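SGNH-hydrolase family esterase (Altererythrobacter indicus, PDB 7C2A) is an esterase of the SGNH-hydrolase (GDSL) family and probably hydrolyses ester bonds in lipid-like substrates such as lysophospholipids. Local coordinates at residues F11-F16 against I76-G81; Y19-G24 against L159-H164. All coordinates share one frame; numbering follows the deposited sequence.

Contact 1. Residues F11-F16 against I76-G81; sequences FGDSLF and IVELGG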
loop_
_atom_site.group_PDB
_atom_site.type_symbol
_atom_site.label_atom_id
_atom_site.label_comp_id
_atom_site.label_asym_id
_atom_site.label_seq_id
_atom_site.Cartn_x
_atom_site.Cartn_y
_atom_site.Cartn_z
ATOM N N PHE A 11 -6.496 -0.273 -6.694
ATOM C CA PHE A 11 -6.606 1.011 -6.006
ATOM C C PHE A 11 -5.650 0.985 -4.821
ATOM O O PHE A 11 -5.927 0.317 -3.824
ATOM C CB PHE A 11 -8.053 1.210 -5.550
ATOM C CG PHE A 11 -8.361 2.603 -5.074
ATOM C CD1 PHE A 11 -8.493 3.648 -5.972
ATOM C CD2 PHE A 11 -8.529 2.874 -3.715
ATOM C CE1 PHE A 11 -8.788 4.945 -5.538
ATOM C CE2 PHE A 11 -8.829 4.158 -3.270
ATOM C CZ PHE A 11 -8.954 5.194 -4.177
ATOM N N GLY A 12 -4.530 1.683 -4.924
ATOM C CA GLY A 12 -3.517 1.594 -3.899
ATOM C C GLY A 12 -2.504 2.703 -3.933
ATOM O O GLY A 12 -2.765 3.795 -4.432
ATOM N N ASP A 13 -1.335 2.405 -3.374
ATOM C CA ASP A 13 -0.285 3.395 -3.172
ATOM C C ASP A 13 0.953 3.039 -3.989
ATOM O O ASP A 13 0.823 2.522 -5.102
ATOM C CB ASP A 13 0.007 3.610 -1.674
ATOM C CG ASP A 13 0.340 2.328 -0.946
ATOM O OD1 ASP A 13 0.900 1.408 -1.588
ATOM O OD2 ASP A 13 0.077 2.232 0.273
ATOM N N SER A 14 2.147 3.303 -3.459
ATOM C CA SER A 14 3.366 3.030 -4.217
ATOM C C SER A 14 3.554 1.551 -4.529
ATOM O O SER A 14 4.286 1.221 -5.472
ATOM C CB SER A 14 4.595 3.562 -3.480
ATOM O OG SER A 14 4.679 3.008 -2.179
ATOM N N LEU A 15 2.928 0.654 -3.765
ATOM C CA LEU A 15 3.043 -0.771 -4.056
ATOM C C LEU A 15 2.251 -1.175 -5.288
ATOM O O LEU A 15 2.536 -2.225 -5.878
ATOM C CB LEU A 15 2.601 -1.596 -2.848
ATOM C CG LEU A 15 3.352 -1.360 -1.538
ATOM C CD1 LEU A 15 2.788 -2.247 -0.443
ATOM C CD2 LEU A 15 4.842 -1.634 -1.709
ATOM N N PHE A 16 1.236 -0.403 -5.664
ATOM C CA PHE A 16 0.563 -0.600 -6.938
ATOM C C PHE A 16 1.111 0.306 -8.032
ATOM O O PHE A 16 1.182 -0.115 -9.189
ATOM C CB PHE A 16 -0.950 -0.376 -6.795
ATOM C CG PHE A 16 -1.699 -1.537 -6.186
ATOM C CD1 PHE A 16 -1.047 -2.679 -5.751
ATOM C CD2 PHE A 16 -3.073 -1.470 -6.055
ATOM C CE1 PHE A 16 -1.768 -3.735 -5.201
ATOM C CE2 PHE A 16 -3.794 -2.511 -5.506
ATOM C CZ PHE A 16 -3.144 -3.653 -5.090
ATOM N N ILE A 76 -9.413 -4.115 -6.060
ATOM C CA ILE A 76 -8.386 -4.521 -5.112
ATOM C C ILE A 76 -7.939 -3.269 -4.378
ATOM O O ILE A 76 -7.465 -2.318 -5.005
ATOM C CB ILE A 76 -7.194 -5.185 -5.821
ATOM C CG1 ILE A 76 -7.649 -6.323 -6.746
ATOM C CG2 ILE A 76 -6.186 -5.656 -4.782
ATOM C CD1 ILE A 76 -6.531 -6.925 -7.603
ATOM N N VAL A 77 -8.083 -3.252 -3.055
ATOM C CA VAL A 77 -7.816 -2.053 -2.262
ATOM C C VAL A 77 -6.589 -2.312 -1.402
ATOM O O VAL A 77 -6.572 -3.250 -0.592
ATOM C CB VAL A 77 -9.023 -1.659 -1.401
ATOM C CG1 VAL A 77 -8.680 -0.474 -0.507
ATOM C CG2 VAL A 77 -10.225 -1.349 -2.271
ATOM N N GLU A 78 -5.571 -1.466 -1.565
ATOM C CA GLU A 78 -4.260 -1.648 -0.942
ATOM C C GLU A 78 -3.816 -0.294 -0.391
ATOM O O GLU A 78 -3.130 0.461 -1.069
ATOM C CB GLU A 78 -3.289 -2.181 -1.988
ATOM C CG GLU A 78 -1.866 -2.363 -1.526
ATOM C CD GLU A 78 -0.979 -1.156 -1.804
ATOM O OE1 GLU A 78 -0.227 -0.784 -0.874
ATOM O OE2 GLU A 78 -1.007 -0.594 -2.920
ATOM N N LEU A 79 -4.222 0.018 0.838
ATOM C CA LEU A 79 -3.918 1.315 1.422
ATOM C C LEU A 79 -3.730 1.155 2.922
ATOM O O LEU A 79 -4.289 0.247 3.547
ATOM C CB LEU A 79 -5.026 2.342 1.176
ATOM C CG LEU A 79 -5.159 2.833 -0.260
ATOM C CD1 LEU A 79 -6.414 3.681 -0.381
ATOM C CD2 LEU A 79 -3.947 3.634 -0.660
ATOM N N GLY A 80 -2.974 2.087 3.495
ATOM C CA GLY A 80 -2.733 2.129 4.928
ATOM C C GLY A 80 -1.263 2.167 5.273
ATOM O O GLY A 80 -0.878 2.641 6.347
ATOM N N GLY A 81 -0.423 1.674 4.366
ATOM C CA GLY A 81 1.007 1.720 4.610
ATOM C C GLY A 81 1.521 3.128 4.845
ATOM O O GLY A 81 2.386 3.347 5.694
HETATM O O HOH W 1 -1.168 3.817 2.079
HETATM O O HOH W 2 -0.746 0.267 1.938
#
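F11 and V77 sit side by side on neighbouring parallel strands of the central sheet. F11 N donates to I76 O at 2.8 Å, and E78 N returns a bond to F11 O at 2.9 Å. The GDSL motif, G12 to L15, runs from this strand into helix 14-17 and in this family carries the nucleophilic serine; G80 and G81 begin the GxND motif of the same family. F11 leans against L79 CD1 on the face occupied by V77, under helices 54-66 and 90-106. E78 leaves the other face and runs along F16 toward D13 and L15. Its CB lies over one face of the F16 ring, 3.8 Å from the centroid, a CH-pi contact, while I76 CG2 meets the edge of that ring. CG stays near F16 CE1, and the chain then bends (chi2 -93°), carrying CD past L15 CB and turning the carboxylate back toward D13. OE2 accepts from D13 N at 3.1 Å, the donor standing well above the carboxylate plane, and also lies over the F16 ring face toward its rim. OE1 comes within 2.6 Å of D13 OD1, the two carboxylate planes 70° apart; so short an approach suggests that one of these acids holds a proton and shares it with the other. L15 CD1 packs beside OE1. D13 is itself the N-cap of helix 14-17: OD1 accepts from L15 N on its anti side at 3.1 Å. The other oxygen is linked through water to G80, the N-cap of helix 81-85, and to G81, its first residue. Two waters donate to D13 OD2, each at 2.7 Å, one of them accepting from G80 N and the other from G81 N.

Contact 2. Residues Y19-G24 against L159-H164; sequences YGLDKG and LIQKDH. With CD (cadmium ion), chain C.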
loop_
_atom_site.group_PDB
_atom_site.type_symbol
_atom_site.label_atom_id
_atom_site.label_comp_id
_atom_site.label_asym_id
_atom_site.label_seq_id
_atom_site.Cartn_x
_atom_site.Cartn_y
_atom_site.Cartn_z
ATOM N N TYR A 19 6.556 2.180 -7.722
ATOM C CA TYR A 19 7.604 3.141 -7.404
ATOM C C TYR A 19 8.980 2.495 -7.519
ATOM O O TYR A 19 9.227 1.420 -6.964
ATOM C CB TYR A 19 7.394 3.686 -5.991
ATOM C CG TYR A 19 8.584 4.465 -5.482
ATOM C CD1 TYR A 19 8.766 5.795 -5.833
ATOM C CD2 TYR A 19 9.533 3.868 -4.664
ATOM C CE1 TYR A 19 9.857 6.508 -5.380
ATOM C CE2 TYR A 19 10.626 4.568 -4.212
ATOM C CZ TYR A 19 10.783 5.890 -4.568
ATOM O OH TYR A 19 11.873 6.594 -4.107
ATOM N N GLY A 20 9.879 3.165 -8.243
ATOM C CA GLY A 20 11.234 2.691 -8.425
ATOM C C GLY A 20 11.405 1.646 -9.499
ATOM O O GLY A 20 12.532 1.180 -9.714
ATOM N N LEU A 21 10.338 1.269 -10.190
ATOM C CA LEU A 21 10.389 0.212 -11.187
ATOM C C LEU A 21 10.203 0.784 -12.585
ATOM O O LEU A 21 9.736 1.913 -12.770
ATOM C CB LEU A 21 9.316 -0.848 -10.916
ATOM C CG LEU A 21 9.389 -1.485 -9.534
ATOM C CD1 LEU A 21 8.234 -2.443 -9.340
ATOM C CD2 LEU A 21 10.729 -2.191 -9.341
ATOM N N ASP A 22 10.584 -0.017 -13.574
ATOM C CA ASP A 22 10.440 0.388 -14.958
ATOM C C ASP A 22 9.044 0.046 -15.464
ATOM O O ASP A 22 8.236 -0.584 -14.772
ATOM C CB ASP A 22 11.512 -0.274 -15.824
ATOM C CG ASP A 22 12.902 0.273 -15.550
ATOM O OD1 ASP A 22 13.010 1.397 -15.014
ATOM O OD2 ASP A 22 13.888 -0.424 -15.872
ATOM N N LYS A 23 8.764 0.483 -16.690
ATOM C CA LYS A 23 7.455 0.270 -17.288
ATOM C C LYS A 23 7.141 -1.216 -17.363
ATOM O O LYS A 23 7.975 -2.021 -17.783
ATOM C CB LYS A 23 7.426 0.880 -18.694
ATOM C CG LYS A 23 6.052 1.348 -19.140
ATOM C CD LYS A 23 6.122 2.712 -19.822
ATOM C CE LYS A 23 7.405 2.882 -20.636
ATOM N NZ LYS A 23 7.557 4.272 -21.162
ATOM N N GLY A 24 5.938 -1.580 -16.933
ATOM C CA GLY A 24 5.490 -2.951 -16.996
ATOM C C GLY A 24 5.932 -3.830 -15.849
ATOM O O GLY A 24 5.556 -5.006 -15.817
ATOM N N LEU A 159 14.955 -8.910 -2.315
ATOM C CA LEU A 159 13.825 -8.618 -3.184
ATOM C C LEU A 159 13.204 -7.269 -2.869
ATOM O O LEU A 159 12.114 -6.960 -3.372
ATOM C CB LEU A 159 12.771 -9.718 -3.072
ATOM C CG LEU A 159 13.223 -11.122 -3.478
ATOM C CD1 LEU A 159 12.077 -12.088 -3.311
ATOM C CD2 LEU A 159 13.751 -11.154 -4.906
ATOM N N ILE A 160 13.875 -6.461 -2.051
ATOM C CA ILE A 160 13.398 -5.150 -1.631
ATOM C C ILE A 160 14.375 -4.106 -2.151
ATOM O O ILE A 160 15.596 -4.270 -2.019
ATOM C CB ILE A 160 13.275 -5.080 -0.097
ATOM C CG1 ILE A 160 12.293 -6.141 0.407
ATOM C CG2 ILE A 160 12.851 -3.698 0.359
ATOM C CD1 ILE A 160 10.964 -6.088 -0.276
ATOM N N GLN A 161 13.844 -3.052 -2.761
ATOM C CA GLN A 161 14.678 -1.982 -3.284
ATOM C C GLN A 161 15.376 -1.269 -2.140
ATOM O O GLN A 161 14.833 -1.128 -1.046
ATOM C CB GLN A 161 13.821 -0.940 -4.000
ATOM C CG GLN A 161 13.056 -1.441 -5.198
ATOM C CD GLN A 161 12.263 -0.332 -5.854
ATOM O OE1 GLN A 161 12.739 0.799 -5.966
ATOM N NE2 GLN A 161 11.037 -0.639 -6.261
ATOM N N LYS A 162 16.607 -0.849 -2.398
ATOM C CA LYS A 162 17.316 0.053 -1.504
ATOM C C LYS A 162 16.969 1.471 -1.939
ATOM O O LYS A 162 17.311 1.887 -3.051
ATOM C CB LYS A 162 18.819 -0.191 -1.592
ATOM C CG LYS A 162 19.653 0.717 -0.698
ATOM C CD LYS A 162 19.116 0.756 0.727
ATOM C CE LYS A 162 20.123 0.195 1.726
ATOM N NZ LYS A 162 19.935 -1.269 1.930
ATOM N N ASP A 163 16.253 2.198 -1.084
ATOM C CA ASP A 163 15.988 3.605 -1.351
ATOM C C ASP A 163 16.131 4.412 -0.067
ATOM O O ASP A 163 17.228 4.882 0.254
ATOM C CB ASP A 163 14.613 3.801 -2.002
ATOM C CG ASP A 163 13.556 2.866 -1.446
ATOM O OD1 ASP A 163 13.463 2.729 -0.210
ATOM O OD2 ASP A 163 12.818 2.259 -2.249
ATOM N N HIS A 164 15.059 4.609 0.695
ATOM C CA HIS A 164 15.116 5.333 1.978
ATOM C C HIS A 164 16.010 4.548 2.921
ATOM O O HIS A 164 15.926 3.317 2.996
ATOM C CB HIS A 164 13.732 5.486 2.608
ATOM C CG HIS A 164 12.759 6.261 1.790
ATOM N ND1 HIS A 164 12.395 7.559 2.103
ATOM C CD2 HIS A 164 12.045 5.913 0.699
ATOM C CE1 HIS A 164 11.508 7.978 1.227
ATOM N NE2 HIS A 164 11.272 6.985 0.360
HETATM CD CD CD C . 13.027 8.976 3.649
HETATM O O HOH W 3 11.769 10.980 2.249
#
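Q161 is the first residue of 159-164 to reach the 19-24 loop. Straight beyond CG (chi2 -179°), its side chain sets the amide against Y19, G20 and L21. Q161 NE2 donates to Y19 O at 2.8 Å, close to its own amide plane and in the plane of the carbonyl. L21 CD2 flanks the same nitrogen, 3.5 Å from Q161 NE2. Q161 OE1 rests 3.4 Å from G20 CA, in a place that a CB on G20 would invade. An alanine at Q161 would remove the amide, is likely to leave Y19 O without this donor, and would probably open a gap beside G20 and L21. Two residues on, D163 OD2 comes to the edge of the Y19 ring, 3.7 Å from Y19 CE2, while D163 OD1 accepts from H164 N through its anti lone pair at 2.6 Å. D163 and H166 fit the DxxH pattern that supplies catalytic residues in this family. H164 ND1 binds a cadmium ion at 2.2 Å, with H166 as a second protein ligand. The contact lies at the surface: 19-24 links helices 14-17 and 27-35, while 159-164 runs between strand 144-146 and helix 169-186.

From the N terminus, the chain leaves strand 6-12 through segment 11-16 and, after helix 14-17, enters the loop 19-24. It then passes strand 42-48 and helix 54-66 before 76-81 returns beside 11-16, where contact 1 closes a loop of 59 intervening residues. Contact 2 closes only much later, when 159-164 meets 19-24, with 134 residues between these two segments. The two closures cross rather than nest, since their segments alternate along the chain. Contact 1 joins two strands of the buried sheet; contact 2 ties surface loops together, its centre about 15 Å from that of contact 1. They touch where S14 CB packs 3.8 Å from Y19 CB.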